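Local coordinates for protein hydrolase (Rhizobium meliloti, PDB 5HOE) that removes acetyl groups from carbohydrate esters, working as an octameric acetylesterase of the SGNH (GDSL-like) hydrolase family, at residues A[25-30]-A[46-51]; A[69-74]-A[112-117]. All blocks are in the same frame, centred on the assembly; numbering follows the deposited sequence.

Interaction 1: residues A[25-30]-A[46-51]; sequences SLTWGW and QRWTGA. With PO4 (phosphate ion), chain E.
The short helix 25-28, which carries the S-L end of the GDSL motif of SGNH hydrolases, is fastened to the start of helix 48-56 by T27 and W48. W48 NE1 donates to T27 OG1 at 3.0 Å with an N-H...O angle of 149°, the hydroxyl lying at the ring edge and close to its plane. T27 OG1 stands anti to the carbonyl carbon, beside the backbone N (chi1 -63°), which leaves T27 CG2 anti to that N and 4.0 Å from T49 CG2. T49 CG2 in turn covers the centre of one face of the indole, so the ring is held at both edge and face. A phenylalanine at W48 would probably leave T27 OG1 without this in-plane donor and weaken the link between the helices. Water 1 adds a bridge, donating to L26 O at 2.8 Å and accepting from W48 N. Just past the helix, G29 takes a positive phi, and a CB here would run into R47 CD; the R47 guanidinium is engaged by E64 and Y42 O. The other end of the helix faces the active site, where S25 probably forms a Ser-His-Asp triad with H209 and D206. There, S25 N donates to phosphate O1 at 3.2 Å.

Interaction 2: residues A[69-74]-A[112-117]; sequences ARTTSL and SYFHRT. With PO4 (phosphate ion), chain E.
Two irregular loops meet here, one following strand 60-66 and the other strand 100-104, and their nearest CA atoms, L74 CA and F114 CA, are 8.0 Å apart, so side chains make the contact. L74 is the wedge. With CG anti to its own carbonyl carbon (chi1 -69°), it sends CD1 over the face of the F114 ring in a CH-pi contact, 3.8 Å from L74 CD1 to the ring centroid. Y113 CE1 lies on the opposite face, so F114 is sandwiched, while T71 CG2 approaches F114 CE2 obliquely at 3.7 Å. The rest of L74 lies against R116: L74 CG sits over the centre of the flat guanidinium, 3.4 Å from R116 CZ. R116 reaches this place by a bend at chi3 (-107°), and its end then closes on S73. Both terminal nitrogens point at a single oxygen, R116 NH1 at 3.0 Å and R116 NH2 at 3.2 Å from S73 OG, which lies almost exactly in the guanidinium plane. D109 adds a salt bridge to NH1 and also bonds T72 OG1, so one carboxylate ties the two loops together and probably fixes the arginine's rotation. Within its own loop, T71 OG1 donates to a lone pair of L74 O at 2.8 Å and is also hydrogen-bonded to L82 O, consistent with holding the turn in shape. At the far end, A69 N donates to phosphate O1 at 2.9 Å. Together with S25 N and N108 ND2, which bind the same ion, it forms a cluster of donors consistent with the oxyanion hole of the SGNH hydrolase fold, in which loops after the strands of a parallel sheet build the active site.

Overall arrangement
The two contacts illustrate how one fold holds its parts by different chemistry at different depths. Interaction 1 is fully buried: it joins the short helix 25-28 and the residue after it to the start of helix 48-56, both in the sequence between strands 17-23 and 60-66, using an indole, a hydroxyl, methyls and a bridging water. Interaction 2 is partly exposed and joins loops beyond strands 60-66 and 100-104; an arginine grips a serine hydroxyl, backed by D109 outside the segments, alongside aliphatic and aromatic packing. Their centres are 21 Å apart, yet nearest atoms come within about 4 Å, and segments 25-30 and 69-74 each give a backbone N-H to the same phosphate. Both also reach a neighbouring subunit.

Interaction 1: residues A[25-30]-A[46-51]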
loop_
_atom_site.group_PDB
_atom_site.type_symbol
_atom_site.label_atom_id
_atom_site.label_comp_id
_atom_site.label_asym_id
_atom_site.label_seq_id
_atom_site.Cartn_x
_atom_site.Cartn_y
_atom_site.Cartn_z
ATOM N N SER A 25 23.333 -9.577 15.995
ATOM C CA SER A 25 23.801 -9.699 17.375
ATOM C C SER A 25 25.278 -10.074 17.461
ATOM O O SER A 25 25.934 -9.774 18.475
ATOM C CB SER A 25 22.980 -10.738 18.135
ATOM O OG SER A 25 23.063 -12.005 17.495
ATOM N N LEU A 26 25.806 -10.784 16.458
ATOM C CA LEU A 26 27.224 -11.130 16.517
ATOM C C LEU A 26 28.094 -9.885 16.451
ATOM O O LEU A 26 29.218 -9.885 16.975
ATOM C CB LEU A 26 27.616 -12.060 15.372
ATOM C CG LEU A 26 26.805 -13.332 15.189
ATOM C CD1 LEU A 26 27.258 -14.079 13.930
ATOM C CD2 LEU A 26 26.893 -14.189 16.438
ATOM N N THR A 27 27.587 -8.819 15.824
ATOM C CA THR A 27 28.291 -7.546 15.712
ATOM C C THR A 27 27.922 -6.601 16.852
ATOM O O THR A 27 28.803 -5.951 17.429
ATOM C CB THR A 27 28.005 -6.937 14.336
ATOM O OG1 THR A 27 28.529 -7.817 13.318
ATOM C CG2 THR A 27 28.667 -5.591 14.185
ATOM N N TRP A 28 26.639 -6.521 17.199
ATOM C CA TRP A 28 26.223 -5.771 18.389
ATOM C C TRP A 28 26.957 -6.262 19.639
ATOM O O TRP A 28 27.399 -5.461 20.472
ATOM C CB TRP A 28 24.705 -5.895 18.587
ATOM C CG TRP A 28 24.185 -5.090 19.764
ATOM C CD1 TRP A 28 24.017 -3.735 19.813
ATOM C CD2 TRP A 28 23.775 -5.591 21.049
ATOM N NE1 TRP A 28 23.531 -3.360 21.039
ATOM C CE2 TRP A 28 23.389 -4.473 21.825
ATOM C CE3 TRP A 28 23.718 -6.872 21.630
ATOM C CZ2 TRP A 28 22.933 -4.591 23.135
ATOM C CZ3 TRP A 28 23.272 -6.981 22.943
ATOM C CH2 TRP A 28 22.891 -5.843 23.681
ATOM N N GLY A 29 27.100 -7.582 19.780
ATOM C CA GLY A 29 27.851 -8.146 20.891
ATOM C C GLY A 29 26.971 -8.751 21.964
ATOM O O GLY A 29 27.130 -8.455 23.155
ATOM N N TRP A 30 26.062 -9.628 21.548
ATOM C CA TRP A 30 25.167 -10.337 22.459
ATOM C C TRP A 30 25.956 -11.347 23.295
ATOM O O TRP A 30 26.546 -12.288 22.756
ATOM C CB TRP A 30 24.113 -11.063 21.625
ATOM C CG TRP A 30 23.092 -11.869 22.382
ATOM C CD1 TRP A 30 23.298 -13.021 23.057
ATOM C CD2 TRP A 30 21.693 -11.590 22.480
ATOM N NE1 TRP A 30 22.117 -13.474 23.600
ATOM C CE2 TRP A 30 21.116 -12.605 23.263
ATOM C CE3 TRP A 30 20.877 -10.558 22.000
ATOM C CZ2 TRP A 30 19.755 -12.629 23.575
ATOM C CZ3 TRP A 30 19.537 -10.570 22.319
ATOM C CH2 TRP A 30 18.985 -11.602 23.097
ATOM N N GLN A 46 35.731 -6.316 23.814
ATOM C CA GLN A 46 35.406 -7.731 23.722
ATOM C C GLN A 46 34.472 -8.021 22.556
ATOM O O GLN A 46 33.964 -9.145 22.438
ATOM C CB GLN A 46 34.795 -8.210 25.036
ATOM C CG GLN A 46 35.819 -8.324 26.160
ATOM C CD GLN A 46 35.251 -8.995 27.377
ATOM O OE1 GLN A 46 34.049 -8.942 27.617
ATOM N NE2 GLN A 46 36.110 -9.649 28.151
ATOM N N ARG A 47 34.208 -7.019 21.723
ATOM C CA ARG A 47 33.468 -7.180 20.482
ATOM C C ARG A 47 34.459 -7.397 19.346
ATOM O O ARG A 47 35.616 -6.973 19.423
ATOM C CB ARG A 47 32.628 -5.934 20.198
ATOM C CG ARG A 47 31.773 -5.483 21.378
ATOM C CD ARG A 47 30.503 -4.761 20.991
ATOM N NE ARG A 47 30.637 -3.321 20.785
ATOM C CZ ARG A 47 30.364 -2.380 21.688
ATOM N NH1 ARG A 47 29.986 -2.684 22.932
ATOM N NH2 ARG A 47 30.511 -1.108 21.354
ATOM N N TRP A 48 34.006 -8.059 18.280
ATOM C CA TRP A 48 34.923 -8.250 17.163
ATOM C C TRP A 48 35.316 -6.913 16.555
ATOM O O TRP A 48 36.477 -6.718 16.173
ATOM C CB TRP A 48 34.376 -9.238 16.133
ATOM C CG TRP A 48 33.286 -8.754 15.176
ATOM C CD1 TRP A 48 31.952 -9.080 15.236
ATOM C CD2 TRP A 48 33.444 -7.966 13.990
ATOM N NE1 TRP A 48 31.277 -8.536 14.170
ATOM C CE2 TRP A 48 32.167 -7.838 13.397
ATOM C CE3 TRP A 48 34.530 -7.328 13.386
ATOM C CZ2 TRP A 48 31.949 -7.100 12.226
ATOM C CZ3 TRP A 48 34.319 -6.613 12.209
ATOM C CH2 TRP A 48 33.035 -6.493 11.650
ATOM N N THR A 49 34.388 -5.957 16.546
ATOM C CA THR A 49 34.666 -4.637 15.997
ATOM C C THR A 49 35.787 -3.941 16.771
ATOM O O THR A 49 36.714 -3.373 16.173
ATOM C CB THR A 49 33.380 -3.825 16.068
ATOM O OG1 THR A 49 32.855 -3.946 17.397
ATOM C CG2 THR A 49 32.336 -4.334 15.038
ATOM N N GLY A 50 35.726 -3.981 18.109
ATOM C CA GLY A 50 36.746 -3.312 18.911
ATOM C C GLY A 50 38.089 -4.012 18.848
ATOM O O GLY A 50 39.146 -3.362 18.877
ATOM N N ALA A 51 38.069 -5.339 18.780
ATOM C CA ALA A 51 39.288 -6.115 18.585
ATOM C C ALA A 51 39.904 -5.864 17.212
ATOM O O ALA A 51 41.133 -5.793 17.084
ATOM C CB ALA A 51 38.980 -7.602 18.776
HETATM P P PO4 E . 20.579 -12.814 16.756
HETATM O O1 PO4 E . 20.969 -11.694 15.834
HETATM O O2 PO4 E . 21.261 -14.081 16.315
HETATM O O3 PO4 E . 20.763 -12.582 18.235
HETATM O O4 PO4 E . 19.096 -12.999 16.764
HETATM O O HOH W 1 30.950 -8.231 18.461
#

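Interaction 2: residues A[69-74]-A[112-117]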
loop_
_atom_site.group_PDB
_atom_site.type_symbol
_atom_site.label_atom_id
_atom_site.label_comp_id
_atom_site.label_asym_id
_atom_site.label_seq_id
_atom_site.Cartn_x
_atom_site.Cartn_y
_atom_site.Cartn_z
ATOM N N ALA A 69 18.978 -9.586 15.874
ATOM C CA ALA A 69 17.879 -10.158 15.085
ATOM C C ALA A 69 17.789 -9.630 13.651
ATOM O O ALA A 69 16.862 -10.021 12.900
ATOM C CB ALA A 69 16.521 -10.065 15.792
ATOM N N ARG A 70 18.744 -8.815 13.216
ATOM C CA ARG A 70 18.717 -8.262 11.859
ATOM C C ARG A 70 18.911 -9.334 10.797
ATOM O O ARG A 70 19.766 -10.225 10.924
ATOM C CB ARG A 70 19.808 -7.192 11.698
ATOM C CG ARG A 70 19.912 -6.604 10.287
ATOM C CD ARG A 70 20.965 -5.540 10.231
ATOM N NE ARG A 70 20.446 -4.233 10.569
ATOM C CZ ARG A 70 21.155 -3.247 11.116
ATOM N NH1 ARG A 70 22.419 -3.401 11.504
ATOM N NH2 ARG A 70 20.580 -2.081 11.290
ATOM N N THR A 71 18.107 -9.230 9.736
ATOM C CA THR A 71 18.179 -10.087 8.551
ATOM C C THR A 71 18.857 -9.342 7.389
ATOM O O THR A 71 19.001 -8.117 7.398
ATOM C CB THR A 71 16.775 -10.467 8.094
ATOM O OG1 THR A 71 16.105 -9.306 7.559
ATOM C CG2 THR A 71 15.964 -11.088 9.224
ATOM N N THR A 72 19.184 -10.077 6.323
ATOM C CA THR A 72 19.702 -9.398 5.129
ATOM C C THR A 72 18.636 -8.478 4.502
ATOM O O THR A 72 18.861 -7.271 4.293
ATOM C CB THR A 72 20.215 -10.402 4.075
ATOM O OG1 THR A 72 19.142 -11.198 3.561
ATOM C CG2 THR A 72 21.334 -11.287 4.602
ATOM N N SER A 73 17.453 -9.041 4.197
ATOM C CA SER A 73 16.475 -8.350 3.365
ATOM C C SER A 73 15.056 -8.799 3.645
ATOM O O SER A 73 14.195 -8.716 2.752
ATOM C CB SER A 73 16.773 -8.579 1.887
ATOM O OG SER A 73 16.802 -9.963 1.566
ATOM N N LEU A 74 14.787 -9.263 4.858
ATOM C CA LEU A 74 13.479 -9.796 5.217
ATOM C C LEU A 74 12.810 -8.923 6.267
ATOM O O LEU A 74 13.451 -8.495 7.230
ATOM C CB LEU A 74 13.618 -11.201 5.802
ATOM C CG LEU A 74 14.051 -12.312 4.861
ATOM C CD1 LEU A 74 14.598 -13.458 5.686
ATOM C CD2 LEU A 74 12.843 -12.775 4.056
ATOM N N SER A 112 13.198 -20.467 11.346
ATOM C CA SER A 112 12.168 -21.367 10.839
ATOM C C SER A 112 11.047 -20.607 10.124
ATOM O O SER A 112 10.623 -20.987 9.026
ATOM C CB SER A 112 11.612 -22.177 12.003
ATOM O OG SER A 112 11.037 -21.310 12.983
ATOM N N TYR A 113 10.555 -19.527 10.722
ATOM C CA TYR A 113 9.380 -18.833 10.192
ATOM C C TYR A 113 9.666 -17.984 8.951
ATOM O O TYR A 113 8.716 -17.453 8.372
ATOM C CB TYR A 113 8.745 -17.989 11.292
ATOM C CG TYR A 113 9.651 -16.986 11.979
ATOM C CD1 TYR A 113 9.927 -15.763 11.390
ATOM C CD2 TYR A 113 10.189 -17.237 13.231
ATOM C CE1 TYR A 113 10.740 -14.819 12.020
ATOM C CE2 TYR A 113 10.986 -16.302 13.870
ATOM C CZ TYR A 113 11.258 -15.094 13.264
ATOM O OH TYR A 113 12.055 -14.169 13.906
ATOM N N PHE A 114 10.918 -17.864 8.493
ATOM C CA PHE A 114 11.159 -17.157 7.233
ATOM C C PHE A 114 11.141 -18.073 6.002
ATOM O O PHE A 114 10.929 -17.585 4.885
ATOM C CB PHE A 114 12.508 -16.432 7.255
ATOM C CG PHE A 114 12.553 -15.200 8.141
ATOM C CD1 PHE A 114 11.616 -14.187 8.014
ATOM C CD2 PHE A 114 13.589 -15.041 9.062
ATOM C CE1 PHE A 114 11.699 -13.062 8.809
ATOM C CE2 PHE A 114 13.678 -13.918 9.862
ATOM C CZ PHE A 114 12.753 -12.923 9.743
ATOM N N HIS A 115 11.384 -19.374 6.164
ATOM C CA HIS A 115 11.275 -20.330 5.050
ATOM C C HIS A 115 12.093 -19.896 3.834
ATOM O O HIS A 115 11.640 -19.971 2.688
ATOM C CB HIS A 115 9.809 -20.569 4.685
ATOM C CG HIS A 115 8.991 -21.054 5.836
ATOM N ND1 HIS A 115 9.009 -22.368 6.254
ATOM C CD2 HIS A 115 8.178 -20.394 6.693
ATOM C CE1 HIS A 115 8.218 -22.500 7.306
ATOM N NE2 HIS A 115 7.697 -21.320 7.586
ATOM N N ARG A 116 13.323 -19.455 4.081
ATOM C CA ARG A 116 14.206 -18.995 3.014
ATOM C C ARG A 116 15.189 -20.109 2.661
ATOM O O ARG A 116 15.664 -20.829 3.539
ATOM C CB ARG A 116 14.970 -17.732 3.455
ATOM C CG ARG A 116 15.677 -16.990 2.350
ATOM C CD ARG A 116 16.036 -15.542 2.761
ATOM N NE ARG A 116 15.197 -14.529 2.103
ATOM C CZ ARG A 116 15.560 -13.254 1.949
ATOM N NH1 ARG A 116 16.739 -12.850 2.418
ATOM N NH2 ARG A 116 14.757 -12.382 1.340
ATOM N N THR A 117 15.495 -20.244 1.368
ATOM C CA THR A 117 16.529 -21.172 0.931
ATOM C C THR A 117 17.897 -20.520 1.106
ATOM O O THR A 117 18.007 -19.295 1.134
ATOM C CB THR A 117 16.377 -21.480 -0.560
ATOM O OG1 THR A 117 16.613 -20.281 -1.316
ATOM C CG2 THR A 117 14.994 -22.043 -0.896
HETATM P P PO4 E . 20.579 -12.814 16.756
HETATM O O1 PO4 E . 20.969 -11.694 15.834
HETATM O O2 PO4 E . 21.261 -14.081 16.315
HETATM O O3 PO4 E . 20.763 -12.582 18.235
HETATM O O4 PO4 E . 19.096 -12.999 16.764
HETATM O O HOH W 2 14.345 -9.534 -0.338
#